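Local coordinates for bradyzoite pseudokinase 1 (Toxoplasma gondii, PDB 6M7Z), which is a divergent pseudokinase lacking the glycine-rich loop that probably takes part in regulating the membrane ultrastructure of the parasitophorous vacuole, at residues L110-E115 with T122-P127; T229-V234 with R284-E289. All blocks are in the same frame, centred on the assembly; numbering follows the deposited sequence.

Interaction 1: residues L110-E115 with T122-P127; sequences LPSLGE and TYIFHP
The imidazole of His126 is held by two neighbouring residues at once: Leu110 lies over one of its faces and Pro111 meets its edge. Leu110 CD2 sits almost exactly above the ring, 3.7 Å from the centroid of the His126 imidazole and 8° off its normal, a clear CH-pi contact. In the ring plane, His126 ND1 donates to Pro111 O at 2.8 Å. The bond is nearly straight, although the donor rises well above the plane of the Pro111 carbonyl. CB of His126 points away from 110-115; with CG beside the backbone N (chi1 -64°), the ring swings back to reach both partners, while NE2 bonds to Lys79. The loop that begins at Leu110 runs into strand 114-117, the edge of the sheet, which pairs antiparallel with 121-127 in a hairpin consistent with β4 and β5 of a kinase N-lobe. Leu113 N donates to Phe125 O at 2.8 Å, and Phe125 N returns a bond to Gly114 O at 3.0 Å. Glu115 faces Ile124 in a non-hydrogen-bonded pair. Gly114 has phi and psi both strongly positive, a conformation in which a CB would be jammed against the carbonyl of Leu113. Ser112 OG accepts from Gly114 N at 3.1 Å in an ST turn and donates to Glu115 OE2, whose other oxygen forms a salt bridge with Arg99. Leu113 packs CB against Phe125 CB at 4.1 Å and sets CD1 against the His126-Pro127 peptide bond, while Pro111 CG meets Pro127 CG at 3.9 Å.

Interaction 2: residues T229-V234 with R284-E289; sequences TVKSDV and RPTIEE
Lys231, in the first turn of helix 230-248, brings its CA to 6.8 Å from the CA of Arg284, in the turn that leads into helix 287-291. Each of the two basic side chains reaches for the other's backbone. Lys231 NZ donates to Arg284 O at 2.7 Å, only slightly tilted from the carbonyl plane, and also bonds to Pro281 O; bends at chi2 and chi4 curl the chain round to get there. The Arg284 side chain runs the opposite way, extended from CG to NE, and NH1 meets Lys231 O edge-on in a weak bond of 2.9 Å, while NE goes to Glu278 O. Deeper in, Val234 CG1 lies against Arg284 CB at 4.1 Å, and Val234 CG2 touches Ile287 CD1 at 4.2 Å. Thr286 caps helix 287-291, its OG1 accepting from Glu289 N at 3.1 Å. By sequence and topology this corresponds to the start of kinase helix αF meeting the Arg-Pro turn before αI; Asp233 bonds to His167 N and Arg168 N, as the αF aspartate holds the catalytic loop in kinases. Both cations thus rest on neutral main-chain carbonyls, Lys231 NZ on two, and neither bond is a salt bridge.

In the fold
The two contacts lie on opposite sides of the chain's centre, about 29 Å apart between centres and about 14 Å between nearest atoms, and have no element in common. Interaction 1 belongs to the N-lobe and joins neighbours in sequence, a loop and strand of one hairpin with its partner strand, beside helix 88-101. Interaction 2 belongs to the helical C-lobe and closes a 49-residue excursion, its centre about 19 Å from the centre of the chain. Both are partly buried, six of eleven touching residues in interaction 1 against two of seven in interaction 2. Strand pairing and a gripped imidazole dominate the former; lysine and arginine bonded to carbonyls dominate the latter, over a small aliphatic patch.

Interaction 1: residues L110-E115 with T122-P127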
loop_
_atom_site.group_PDB
_atom_site.type_symbol
_atom_site.label_atom_id
_atom_site.label_comp_id
_atom_site.label_asym_id
_atom_site.label_seq_id
_atom_site.Cartn_x
_atom_site.Cartn_y
_atom_site.Cartn_z
ATOM N N LEU A 110 1.656 3.248 -2.755
ATOM C CA LEU A 110 3.008 2.845 -2.388
ATOM C C LEU A 110 3.854 2.758 -3.660
ATOM O O LEU A 110 3.548 1.977 -4.553
ATOM C CB LEU A 110 2.948 1.507 -1.657
ATOM C CG LEU A 110 4.287 0.911 -1.189
ATOM C CD1 LEU A 110 4.904 1.788 -0.107
ATOM C CD2 LEU A 110 4.090 -0.515 -0.659
ATOM N N PRO A 111 4.909 3.578 -3.814
ATOM C CA PRO A 111 5.753 3.522 -5.001
ATOM C C PRO A 111 6.730 2.336 -5.020
ATOM O O PRO A 111 7.186 1.896 -3.970
ATOM C CB PRO A 111 6.543 4.845 -4.964
ATOM C CG PRO A 111 6.527 5.286 -3.502
ATOM C CD PRO A 111 5.329 4.616 -2.869
ATOM N N SER A 112 7.010 1.840 -6.230
ATOM C CA SER A 112 8.066 0.862 -6.495
ATOM C C SER A 112 9.359 1.594 -6.881
ATOM O O SER A 112 9.299 2.535 -7.641
ATOM C CB SER A 112 7.650 -0.081 -7.594
ATOM O OG SER A 112 8.758 -0.879 -7.996
ATOM N N LEU A 113 10.504 1.131 -6.372
ATOM C CA LEU A 113 11.831 1.640 -6.757
ATOM C C LEU A 113 12.493 0.727 -7.799
ATOM O O LEU A 113 13.612 0.993 -8.214
ATOM C CB LEU A 113 12.723 1.717 -5.516
ATOM C CG LEU A 113 12.215 2.615 -4.397
ATOM C CD1 LEU A 113 13.195 2.591 -3.218
ATOM C CD2 LEU A 113 11.979 4.051 -4.890
ATOM N N GLY A 114 11.815 -0.350 -8.198
ATOM C CA GLY A 114 12.358 -1.308 -9.160
ATOM C C GLY A 114 11.881 -2.724 -8.906
ATOM O O GLY A 114 11.685 -3.121 -7.754
ATOM N N GLU A 115 11.713 -3.479 -9.996
ATOM C CA GLU A 115 11.294 -4.884 -9.961
ATOM C C GLU A 115 12.374 -5.725 -10.647
ATOM O O GLU A 115 12.833 -5.374 -11.708
ATOM C CB GLU A 115 9.942 -5.073 -10.654
ATOM C CG GLU A 115 8.917 -3.997 -10.318
ATOM C CD GLU A 115 9.108 -2.636 -10.988
ATOM O OE1 GLU A 115 9.717 -2.579 -12.093
ATOM O OE2 GLU A 115 8.639 -1.631 -10.427
ATOM N N THR A 122 11.386 -13.353 -7.226
ATOM C CA THR A 122 11.164 -12.006 -7.757
ATOM C C THR A 122 11.265 -10.993 -6.609
ATOM O O THR A 122 11.004 -11.354 -5.443
ATOM C CB THR A 122 9.805 -11.892 -8.452
ATOM O OG1 THR A 122 8.764 -12.133 -7.488
ATOM C CG2 THR A 122 9.669 -12.856 -9.612
ATOM N N TYR A 123 11.640 -9.750 -6.945
ATOM C CA TYR A 123 11.874 -8.690 -5.987
ATOM C C TYR A 123 11.113 -7.420 -6.409
ATOM O O TYR A 123 11.075 -7.079 -7.588
ATOM C CB TYR A 123 13.351 -8.313 -5.900
ATOM C CG TYR A 123 14.312 -9.399 -5.504
ATOM C CD1 TYR A 123 14.663 -10.406 -6.387
ATOM C CD2 TYR A 123 14.941 -9.372 -4.282
ATOM C CE1 TYR A 123 15.567 -11.393 -6.042
ATOM C CE2 TYR A 123 15.849 -10.354 -3.911
ATOM C CZ TYR A 123 16.180 -11.355 -4.803
ATOM O OH TYR A 123 17.076 -12.324 -4.450
ATOM N N ILE A 124 10.511 -6.729 -5.439
ATOM C CA ILE A 124 10.037 -5.380 -5.587
ATOM C C ILE A 124 10.647 -4.556 -4.455
ATOM O O ILE A 124 10.495 -4.905 -3.294
ATOM C CB ILE A 124 8.499 -5.273 -5.530
ATOM C CG1 ILE A 124 7.818 -6.122 -6.593
ATOM C CG2 ILE A 124 8.054 -3.806 -5.619
ATOM C CD1 ILE A 124 6.312 -5.976 -6.585
ATOM N N PHE A 125 11.304 -3.456 -4.806
ATOM C CA PHE A 125 11.870 -2.569 -3.825
ATOM C C PHE A 125 10.882 -1.416 -3.581
ATOM O O PHE A 125 10.204 -0.937 -4.494
ATOM C CB PHE A 125 13.268 -2.144 -4.269
ATOM C CG PHE A 125 14.289 -3.257 -4.202
ATOM C CD1 PHE A 125 14.458 -4.136 -5.259
ATOM C CD2 PHE A 125 15.052 -3.453 -3.058
ATOM C CE1 PHE A 125 15.365 -5.186 -5.174
ATOM C CE2 PHE A 125 15.952 -4.506 -2.974
ATOM C CZ PHE A 125 16.118 -5.370 -4.037
ATOM N N HIS A 126 10.778 -1.015 -2.313
ATOM C CA HIS A 126 9.962 0.096 -1.865
ATOM C C HIS A 126 10.802 0.999 -0.979
ATOM O O HIS A 126 11.769 0.546 -0.380
ATOM C CB HIS A 126 8.748 -0.387 -1.056
ATOM C CG HIS A 126 7.782 -1.202 -1.833
ATOM N ND1 HIS A 126 7.078 -0.688 -2.889
ATOM C CD2 HIS A 126 7.393 -2.486 -1.690
ATOM C CE1 HIS A 126 6.295 -1.633 -3.385
ATOM N NE2 HIS A 126 6.485 -2.755 -2.675
ATOM N N PRO A 127 10.405 2.278 -0.797
ATOM C CA PRO A 127 10.978 3.091 0.262
ATOM C C PRO A 127 10.684 2.366 1.583
ATOM O O PRO A 127 9.627 1.735 1.720
ATOM C CB PRO A 127 10.237 4.428 0.186
ATOM C CG PRO A 127 9.506 4.421 -1.134
ATOM C CD PRO A 127 9.343 2.974 -1.541
#

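Interaction 2: residues T229-V234 with R284-E289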
loop_
_atom_site.group_PDB
_atom_site.type_symbol
_atom_site.label_atom_id
_atom_site.label_comp_id
_atom_site.label_asym_id
_atom_site.label_seq_id
_atom_site.Cartn_x
_atom_site.Cartn_y
_atom_site.Cartn_z
ATOM N N THR A 229 -16.767 -5.781 -5.892
ATOM C CA THR A 229 -17.241 -4.547 -6.535
ATOM C C THR A 229 -16.706 -3.335 -5.759
ATOM O O THR A 229 -16.075 -3.491 -4.693
ATOM C CB THR A 229 -18.773 -4.488 -6.594
ATOM O OG1 THR A 229 -19.232 -4.352 -5.250
ATOM C CG2 THR A 229 -19.391 -5.715 -7.222
ATOM N N VAL A 230 -16.973 -2.136 -6.281
ATOM C CA VAL A 230 -16.557 -0.911 -5.605
ATOM C C VAL A 230 -17.131 -0.896 -4.179
ATOM O O VAL A 230 -16.458 -0.417 -3.250
ATOM C CB VAL A 230 -16.877 0.380 -6.394
ATOM C CG1 VAL A 230 -15.949 0.506 -7.580
ATOM C CG2 VAL A 230 -18.334 0.573 -6.822
ATOM N N LYS A 231 -18.336 -1.450 -4.002
ATOM C CA LYS A 231 -19.023 -1.425 -2.712
ATOM C C LYS A 231 -18.352 -2.374 -1.707
ATOM O O LYS A 231 -18.432 -2.128 -0.498
ATOM C CB LYS A 231 -20.520 -1.742 -2.879
ATOM C CG LYS A 231 -21.354 -0.684 -3.597
ATOM C CD LYS A 231 -21.127 0.734 -3.108
ATOM C CE LYS A 231 -22.152 1.729 -3.608
ATOM N NZ LYS A 231 -23.503 1.378 -3.119
ATOM N N SER A 232 -17.694 -3.436 -2.176
ATOM C CA SER A 232 -16.993 -4.328 -1.236
ATOM C C SER A 232 -15.716 -3.645 -0.709
ATOM O O SER A 232 -15.378 -3.807 0.448
ATOM C CB SER A 232 -16.725 -5.717 -1.816
ATOM O OG SER A 232 -16.091 -5.652 -3.091
ATOM N N ASP A 233 -15.041 -2.841 -1.536
ATOM C CA ASP A 233 -13.917 -1.994 -1.075
ATOM C C ASP A 233 -14.429 -0.962 -0.055
ATOM O O ASP A 233 -13.737 -0.697 0.936
ATOM C CB ASP A 233 -13.169 -1.330 -2.233
ATOM C CG ASP A 233 -12.062 -2.180 -2.861
ATOM O OD1 ASP A 233 -11.807 -3.320 -2.358
ATOM O OD2 ASP A 233 -11.433 -1.687 -3.845
ATOM N N VAL A 234 -15.637 -0.412 -0.272
ATOM C CA VAL A 234 -16.233 0.547 0.681
ATOM C C VAL A 234 -16.452 -0.146 2.032
ATOM O O VAL A 234 -16.156 0.428 3.069
ATOM C CB VAL A 234 -17.557 1.151 0.158
ATOM C CG1 VAL A 234 -18.352 1.834 1.270
ATOM C CG2 VAL A 234 -17.334 2.101 -1.002
ATOM N N ARG A 284 -24.776 1.047 1.004
ATOM C CA ARG A 284 -23.496 1.664 1.296
ATOM C C ARG A 284 -23.296 2.864 0.383
ATOM O O ARG A 284 -23.520 2.764 -0.819
ATOM C CB ARG A 284 -22.331 0.695 1.072
ATOM C CG ARG A 284 -22.330 -0.518 1.983
ATOM C CD ARG A 284 -21.331 -1.560 1.502
ATOM N NE ARG A 284 -21.690 -2.884 1.986
ATOM C CZ ARG A 284 -21.277 -4.021 1.447
ATOM N NH1 ARG A 284 -20.414 -4.011 0.447
ATOM N NH2 ARG A 284 -21.752 -5.165 1.906
ATOM N N PRO A 285 -22.764 3.989 0.901
ATOM C CA PRO A 285 -22.452 5.142 0.063
ATOM C C PRO A 285 -21.346 4.856 -0.962
ATOM O O PRO A 285 -20.496 3.998 -0.741
ATOM C CB PRO A 285 -21.960 6.190 1.073
ATOM C CG PRO A 285 -21.424 5.367 2.217
ATOM C CD PRO A 285 -22.368 4.187 2.305
ATOM N N THR A 286 -21.370 5.604 -2.068
ATOM C CA THR A 286 -20.270 5.633 -3.036
ATOM C C THR A 286 -19.121 6.464 -2.457
ATOM O O THR A 286 -19.298 7.194 -1.467
ATOM C CB THR A 286 -20.710 6.253 -4.369
ATOM O OG1 THR A 286 -20.939 7.640 -4.116
ATOM C CG2 THR A 286 -21.955 5.617 -4.951
ATOM N N ILE A 287 -17.961 6.383 -3.113
ATOM C CA ILE A 287 -16.783 7.173 -2.750
ATOM C C ILE A 287 -17.159 8.662 -2.777
ATOM O O ILE A 287 -16.787 9.405 -1.867
ATOM C CB ILE A 287 -15.595 6.878 -3.689
ATOM C CG1 ILE A 287 -15.168 5.407 -3.649
ATOM C CG2 ILE A 287 -14.432 7.821 -3.397
ATOM C CD1 ILE A 287 -14.566 4.980 -2.330
ATOM N N GLU A 288 -17.899 9.073 -3.818
ATOM C CA GLU A 288 -18.313 10.474 -4.034
ATOM C C GLU A 288 -19.156 10.955 -2.839
ATOM O O GLU A 288 -18.925 12.037 -2.305
ATOM C CB GLU A 288 -19.090 10.651 -5.350
ATOM C CG GLU A 288 -18.524 9.934 -6.577
ATOM C CD GLU A 288 -17.078 10.231 -6.959
ATOM O OE1 GLU A 288 -16.624 11.371 -6.727
ATOM O OE2 GLU A 288 -16.406 9.319 -7.492
ATOM N N GLU A 289 -20.125 10.137 -2.416
ATOM C CA GLU A 289 -20.980 10.463 -1.270
ATOM C C GLU A 289 -20.148 10.506 0.017
ATOM O O GLU A 289 -20.338 11.402 0.831
ATOM C CB GLU A 289 -22.130 9.464 -1.154
ATOM C CG GLU A 289 -23.128 9.567 -2.292
ATOM C CD GLU A 289 -24.125 8.428 -2.364
ATOM O OE1 GLU A 289 -24.772 8.280 -3.419
ATOM O OE2 GLU A 289 -24.251 7.695 -1.371
#